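Local coordinates for attaching and effacing protein, pathogenesis factor (Escherichia coli, PDB 4E9L) that is an adhesin of the intimin/invasin family that probably attaches the bacterium to host cells, here as a run of immunoglobulin-like domains, at residues F84-L98 with T110-V123. Residues are numbered along the deposited sequence; the frame is centred on the assembly and turned at random.
Sequences FVAGPLDAAHSSITL and TAIWTAKDANDNPV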
loop_
_atom_site.group_PDB
_atom_site.type_symbol
_atom_site.label_atom_id
_atom_site.label_comp_id
_atom_site.label_asym_id
_atom_site.label_seq_id
_atom_site.Cartn_x
_atom_site.Cartn_y
_atom_site.Cartn_z
ATOM N N PHE A 84 -64.069 0.594 14.113
ATOM C CA PHE A 84 -64.447 -0.583 13.324
ATOM C C PHE A 84 -63.269 -1.556 13.137
ATOM O O PHE A 84 -62.107 -1.156 13.252
ATOM C CB PHE A 84 -65.006 -0.164 11.947
ATOM C CG PHE A 84 -64.071 0.715 11.143
ATOM C CD1 PHE A 84 -64.199 2.101 11.169
ATOM C CD2 PHE A 84 -63.065 0.157 10.359
ATOM C CE1 PHE A 84 -63.330 2.914 10.436
ATOM C CE2 PHE A 84 -62.185 0.970 9.642
ATOM C CZ PHE A 84 -62.327 2.342 9.679
ATOM N N VAL A 85 -63.587 -2.814 12.784
ATOM C CA VAL A 85 -62.618 -3.879 12.532
ATOM C C VAL A 85 -62.015 -3.744 11.111
ATOM O O VAL A 85 -62.755 -3.644 10.128
ATOM C CB VAL A 85 -63.252 -5.268 12.815
ATOM C CG1 VAL A 85 -62.454 -6.406 12.178
ATOM C CG2 VAL A 85 -63.406 -5.490 14.319
ATOM N N ALA A 86 -60.666 -3.721 11.024
ATOM C CA ALA A 86 -59.933 -3.598 9.758
ATOM C C ALA A 86 -59.975 -4.920 8.981
ATOM O O ALA A 86 -60.277 -5.965 9.564
ATOM C CB ALA A 86 -58.492 -3.205 10.038
ATOM N N GLY A 87 -59.688 -4.860 7.676
ATOM C CA GLY A 87 -59.640 -6.034 6.814
ATOM C C GLY A 87 -58.356 -6.825 7.014
ATOM O O GLY A 87 -57.555 -6.506 7.907
ATOM N N PRO A 88 -58.101 -7.873 6.201
ATOM C CA PRO A 88 -56.842 -8.618 6.382
ATOM C C PRO A 88 -55.599 -7.795 6.022
ATOM O O PRO A 88 -55.680 -6.862 5.207
ATOM C CB PRO A 88 -56.996 -9.858 5.498
ATOM C CG PRO A 88 -58.202 -9.645 4.674
ATOM C CD PRO A 88 -58.919 -8.406 5.094
ATOM N N LEU A 89 -54.452 -8.129 6.640
ATOM C CA LEU A 89 -53.199 -7.418 6.326
ATOM C C LEU A 89 -52.957 -7.480 4.822
ATOM O O LEU A 89 -53.115 -8.535 4.186
ATOM C CB LEU A 89 -51.994 -8.039 7.045
ATOM C CG LEU A 89 -50.667 -7.325 6.786
ATOM C CD1 LEU A 89 -50.032 -6.901 8.034
ATOM C CD2 LEU A 89 -49.738 -8.170 5.971
ATOM N N ASP A 90 -52.560 -6.357 4.267
ATOM C CA ASP A 90 -52.222 -6.305 2.858
ATOM C C ASP A 90 -50.760 -5.868 2.769
ATOM O O ASP A 90 -50.454 -4.734 3.132
ATOM C CB ASP A 90 -53.152 -5.322 2.122
ATOM C CG ASP A 90 -53.066 -5.463 0.609
ATOM O OD1 ASP A 90 -51.956 -5.330 0.060
ATOM O OD2 ASP A 90 -54.112 -5.689 -0.022
ATOM N N ALA A 91 -49.849 -6.758 2.300
ATOM C CA ALA A 91 -48.414 -6.410 2.197
ATOM C C ALA A 91 -48.139 -5.167 1.346
ATOM O O ALA A 91 -47.267 -4.384 1.705
ATOM C CB ALA A 91 -47.603 -7.579 1.668
ATOM N N ALA A 92 -48.869 -4.981 0.224
ATOM C CA ALA A 92 -48.671 -3.808 -0.655
ATOM C C ALA A 92 -48.958 -2.456 0.054
ATOM O O ALA A 92 -48.392 -1.433 -0.336
ATOM C CB ALA A 92 -49.511 -3.946 -1.923
ATOM N N HIS A 93 -49.782 -2.455 1.116
ATOM C CA HIS A 93 -50.062 -1.220 1.867
ATOM C C HIS A 93 -49.236 -1.111 3.176
ATOM O O HIS A 93 -49.372 -0.144 3.924
ATOM C CB HIS A 93 -51.553 -1.121 2.189
ATOM C CG HIS A 93 -52.394 -0.886 0.981
ATOM N ND1 HIS A 93 -52.624 -1.894 0.057
ATOM C CD2 HIS A 93 -53.031 0.234 0.574
ATOM C CE1 HIS A 93 -53.383 -1.351 -0.882
ATOM N NE2 HIS A 93 -53.677 -0.082 -0.604
ATOM N N SER A 94 -48.417 -2.107 3.450
ATOM C CA SER A 94 -47.643 -2.189 4.684
ATOM C C SER A 94 -46.183 -1.887 4.435
ATOM O O SER A 94 -45.670 -2.117 3.326
ATOM C CB SER A 94 -47.816 -3.572 5.308
ATOM O OG SER A 94 -49.184 -3.803 5.607
ATOM N N SER A 95 -45.498 -1.378 5.466
ATOM C CA SER A 95 -44.087 -1.043 5.311
ATOM C C SER A 95 -43.263 -1.346 6.553
ATOM O O SER A 95 -43.797 -1.616 7.648
ATOM C CB SER A 95 -43.950 0.432 4.924
ATOM O OG SER A 95 -44.456 1.222 5.987
ATOM N N ILE A 96 -41.952 -1.275 6.384
ATOM C CA ILE A 96 -41.034 -1.496 7.494
ATOM C C ILE A 96 -39.892 -0.479 7.444
ATOM O O ILE A 96 -39.328 -0.222 6.367
ATOM C CB ILE A 96 -40.552 -2.978 7.597
ATOM C CG1 ILE A 96 -39.587 -3.161 8.812
ATOM C CG2 ILE A 96 -39.931 -3.478 6.255
ATOM C CD1 ILE A 96 -39.363 -4.530 9.305
ATOM N N THR A 97 -39.530 0.032 8.627
ATOM C CA THR A 97 -38.424 0.967 8.834
ATOM C C THR A 97 -37.466 0.408 9.882
ATOM O O THR A 97 -37.905 -0.201 10.863
ATOM C CB THR A 97 -39.021 2.356 9.238
ATOM O OG1 THR A 97 -39.668 2.910 8.086
ATOM C CG2 THR A 97 -37.980 3.362 9.733
ATOM N N LEU A 98 -36.162 0.655 9.688
ATOM C CA LEU A 98 -35.111 0.354 10.666
ATOM C C LEU A 98 -34.551 1.661 11.175
ATOM O O LEU A 98 -34.220 2.541 10.376
ATOM C CB LEU A 98 -33.973 -0.504 10.081
ATOM C CG LEU A 98 -34.347 -1.928 9.733
ATOM C CD1 LEU A 98 -33.283 -2.528 8.796
ATOM C CD2 LEU A 98 -34.516 -2.786 11.014
ATOM N N THR A 110 -33.740 -0.623 15.836
ATOM C CA THR A 110 -35.162 -0.877 16.080
ATOM C C THR A 110 -35.861 -1.112 14.752
ATOM O O THR A 110 -35.621 -0.370 13.817
ATOM C CB THR A 110 -35.803 0.280 16.867
ATOM O OG1 THR A 110 -35.055 0.484 18.071
ATOM C CG2 THR A 110 -37.280 0.017 17.207
ATOM N N ALA A 111 -36.740 -2.122 14.682
ATOM C CA ALA A 111 -37.550 -2.392 13.492
ATOM C C ALA A 111 -38.952 -1.895 13.801
ATOM O O ALA A 111 -39.508 -2.246 14.837
ATOM C CB ALA A 111 -37.582 -3.886 13.187
ATOM N N ILE A 112 -39.515 -1.079 12.909
ATOM C CA ILE A 112 -40.852 -0.524 13.041
ATOM C C ILE A 112 -41.651 -0.929 11.805
ATOM O O ILE A 112 -41.411 -0.427 10.705
ATOM C CB ILE A 112 -40.910 1.016 13.267
ATOM C CG1 ILE A 112 -39.886 1.498 14.345
ATOM C CG2 ILE A 112 -42.350 1.431 13.635
ATOM C CD1 ILE A 112 -38.612 2.165 13.727
ATOM N N TRP A 113 -42.580 -1.844 11.999
ATOM C CA TRP A 113 -43.421 -2.362 10.938
ATOM C C TRP A 113 -44.801 -1.713 11.044
ATOM O O TRP A 113 -45.449 -1.759 12.102
ATOM C CB TRP A 113 -43.493 -3.889 11.087
ATOM C CG TRP A 113 -44.542 -4.611 10.295
ATOM C CD1 TRP A 113 -45.004 -4.317 9.038
ATOM C CD2 TRP A 113 -45.163 -5.842 10.673
ATOM N NE1 TRP A 113 -45.914 -5.270 8.634
ATOM C CE2 TRP A 113 -46.027 -6.220 9.619
ATOM C CE3 TRP A 113 -45.024 -6.700 11.780
ATOM C CZ2 TRP A 113 -46.830 -7.363 9.690
ATOM C CZ3 TRP A 113 -45.786 -7.858 11.824
ATOM C CH2 TRP A 113 -46.649 -8.199 10.768
ATOM N N THR A 114 -45.237 -1.110 9.952
ATOM C CA THR A 114 -46.530 -0.444 9.841
ATOM C C THR A 114 -47.412 -1.400 9.055
ATOM O O THR A 114 -47.147 -1.655 7.887
ATOM C CB THR A 114 -46.377 0.934 9.186
ATOM O OG1 THR A 114 -45.449 1.693 9.949
ATOM C CG2 THR A 114 -47.705 1.688 9.100
ATOM N N ALA A 115 -48.401 -1.989 9.730
ATOM C CA ALA A 115 -49.288 -3.006 9.172
ATOM C C ALA A 115 -50.636 -2.393 8.844
ATOM O O ALA A 115 -51.302 -1.824 9.720
ATOM C CB ALA A 115 -49.448 -4.138 10.172
ATOM N N LYS A 116 -51.040 -2.506 7.578
ATOM C CA LYS A 116 -52.302 -1.923 7.105
ATOM C C LYS A 116 -53.055 -2.889 6.217
ATOM O O LYS A 116 -52.455 -3.778 5.612
ATOM C CB LYS A 116 -52.026 -0.647 6.279
ATOM C CG LYS A 116 -51.388 0.517 7.035
ATOM C CD LYS A 116 -51.292 1.761 6.125
ATOM C CE LYS A 116 -50.321 2.799 6.642
ATOM N NZ LYS A 116 -50.391 4.054 5.823
ATOM N N ASP A 117 -54.377 -2.679 6.094
ATOM C CA ASP A 117 -55.209 -3.454 5.184
ATOM C C ASP A 117 -55.253 -2.682 3.861
ATOM O O ASP A 117 -54.602 -1.633 3.760
ATOM C CB ASP A 117 -56.607 -3.669 5.797
ATOM C CG ASP A 117 -57.505 -2.445 5.943
ATOM O OD1 ASP A 117 -57.098 -1.338 5.504
ATOM O OD2 ASP A 117 -58.616 -2.592 6.491
ATOM N N ALA A 118 -56.023 -3.166 2.858
ATOM C CA ALA A 118 -56.098 -2.470 1.566
ATOM C C ALA A 118 -56.755 -1.074 1.596
ATOM O O ALA A 118 -56.593 -0.327 0.646
ATOM C CB ALA A 118 -56.728 -3.353 0.506
ATOM N N ASN A 119 -57.468 -0.710 2.684
ATOM C CA ASN A 119 -58.061 0.625 2.846
ATOM C C ASN A 119 -57.151 1.526 3.688
ATOM O O ASN A 119 -57.580 2.599 4.088
ATOM C CB ASN A 119 -59.468 0.542 3.482
ATOM C CG ASN A 119 -60.610 0.398 2.501
ATOM O OD1 ASN A 119 -61.594 -0.297 2.755
ATOM N ND2 ASN A 119 -60.541 1.092 1.383
ATOM N N ASP A 120 -55.890 1.094 3.971
ATOM C CA ASP A 120 -54.909 1.876 4.745
ATOM C C ASP A 120 -55.271 2.053 6.228
ATOM O O ASP A 120 -54.730 2.935 6.907
ATOM C CB ASP A 120 -54.579 3.222 4.039
ATOM C CG ASP A 120 -53.976 3.027 2.666
ATOM O OD1 ASP A 120 -53.006 2.275 2.557
ATOM O OD2 ASP A 120 -54.470 3.648 1.704
ATOM N N ASN A 121 -56.177 1.195 6.722
ATOM C CA ASN A 121 -56.560 1.133 8.128
ATOM C C ASN A 121 -55.450 0.387 8.886
ATOM O O ASN A 121 -54.947 -0.604 8.366
ATOM C CB ASN A 121 -57.870 0.329 8.312
ATOM C CG ASN A 121 -59.066 0.935 7.634
ATOM O OD1 ASN A 121 -59.309 2.137 7.730
ATOM N ND2 ASN A 121 -59.833 0.116 6.919
ATOM N N PRO A 122 -55.116 0.777 10.131
ATOM C CA PRO A 122 -54.124 0.001 10.899
ATOM C C PRO A 122 -54.601 -1.447 11.188
ATOM O O PRO A 122 -55.795 -1.686 11.360
ATOM C CB PRO A 122 -53.994 0.795 12.198
ATOM C CG PRO A 122 -55.260 1.563 12.311
ATOM C CD PRO A 122 -55.595 1.944 10.905
ATOM N N VAL A 123 -53.666 -2.398 11.215
ATOM C CA VAL A 123 -53.946 -3.815 11.496
ATOM C C VAL A 123 -53.271 -4.204 12.822
ATOM O O VAL A 123 -52.047 -4.089 12.945
ATOM C CB VAL A 123 -53.565 -4.778 10.326
ATOM C CG1 VAL A 123 -53.720 -6.235 10.757
ATOM C CG2 VAL A 123 -54.430 -4.528 9.086
HETATM O O HOH W 1 -57.057 -5.827 3.159
#
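Phe84 turns the edge of its ring to the Asn121 amide, with CZ 3.6 Å from OD1 and the two planes 73° apart. At Ala86 the methyl group packs against CB of Asn121 and the carbonyl oxygen of Pro122. The next residue, Gly87, gives its N-H to Asp117 OD2 (2.8 Å), which accepts it on its anti lone pair, while its syn lone pair takes Asn121 ND2. The other carboxylate oxygen, OD1, accepts the backbone N-H groups of Asn119 and Asn121 from opposite faces, the first forming an Asx turn at the start of the type I turn 117-120. With CG between the backbone N and the carbonyl carbon (chi1 68°), the carboxylate turns back over its own turn. A water joins Pro88 O to Ala118 N. Leu89 extends its side chain with CG trans to N (chi1 -179°), bringing CD1 to 3.5 Å from Ala115 CB and 3.6 Å from Trp113 CZ2; Leu126 and Ala178 also touch it. Asp90 N binds Lys116 O nearly straight. Over the His93 ring face lies Ala118 CA, a CH-pi contact 3.8 Å from the centroid. Ser94 OG donates to Asp90 O and accepts from Lys116 N (3.0 Å), so one buried hydroxyl ties the backbone at Asp90 to that at Lys116. From Ser95 the chains pair as an antiparallel hairpin, with reciprocal backbone bonds at Ser95-Thr114 and Thr97-Ile112. Ile96, Leu98, Ala111 and Trp113 face the sandwich core, where Trp113 meets Trp146 and Trp154. Beside this regular hairpin, the Asp117 carboxylate takes three N-H groups from its own turn and a fourth from Gly87, which would probably favour its ionised form, order the turn and link it to the incoming chain, with the Asp90 and Ser94 bonds adding to the hold.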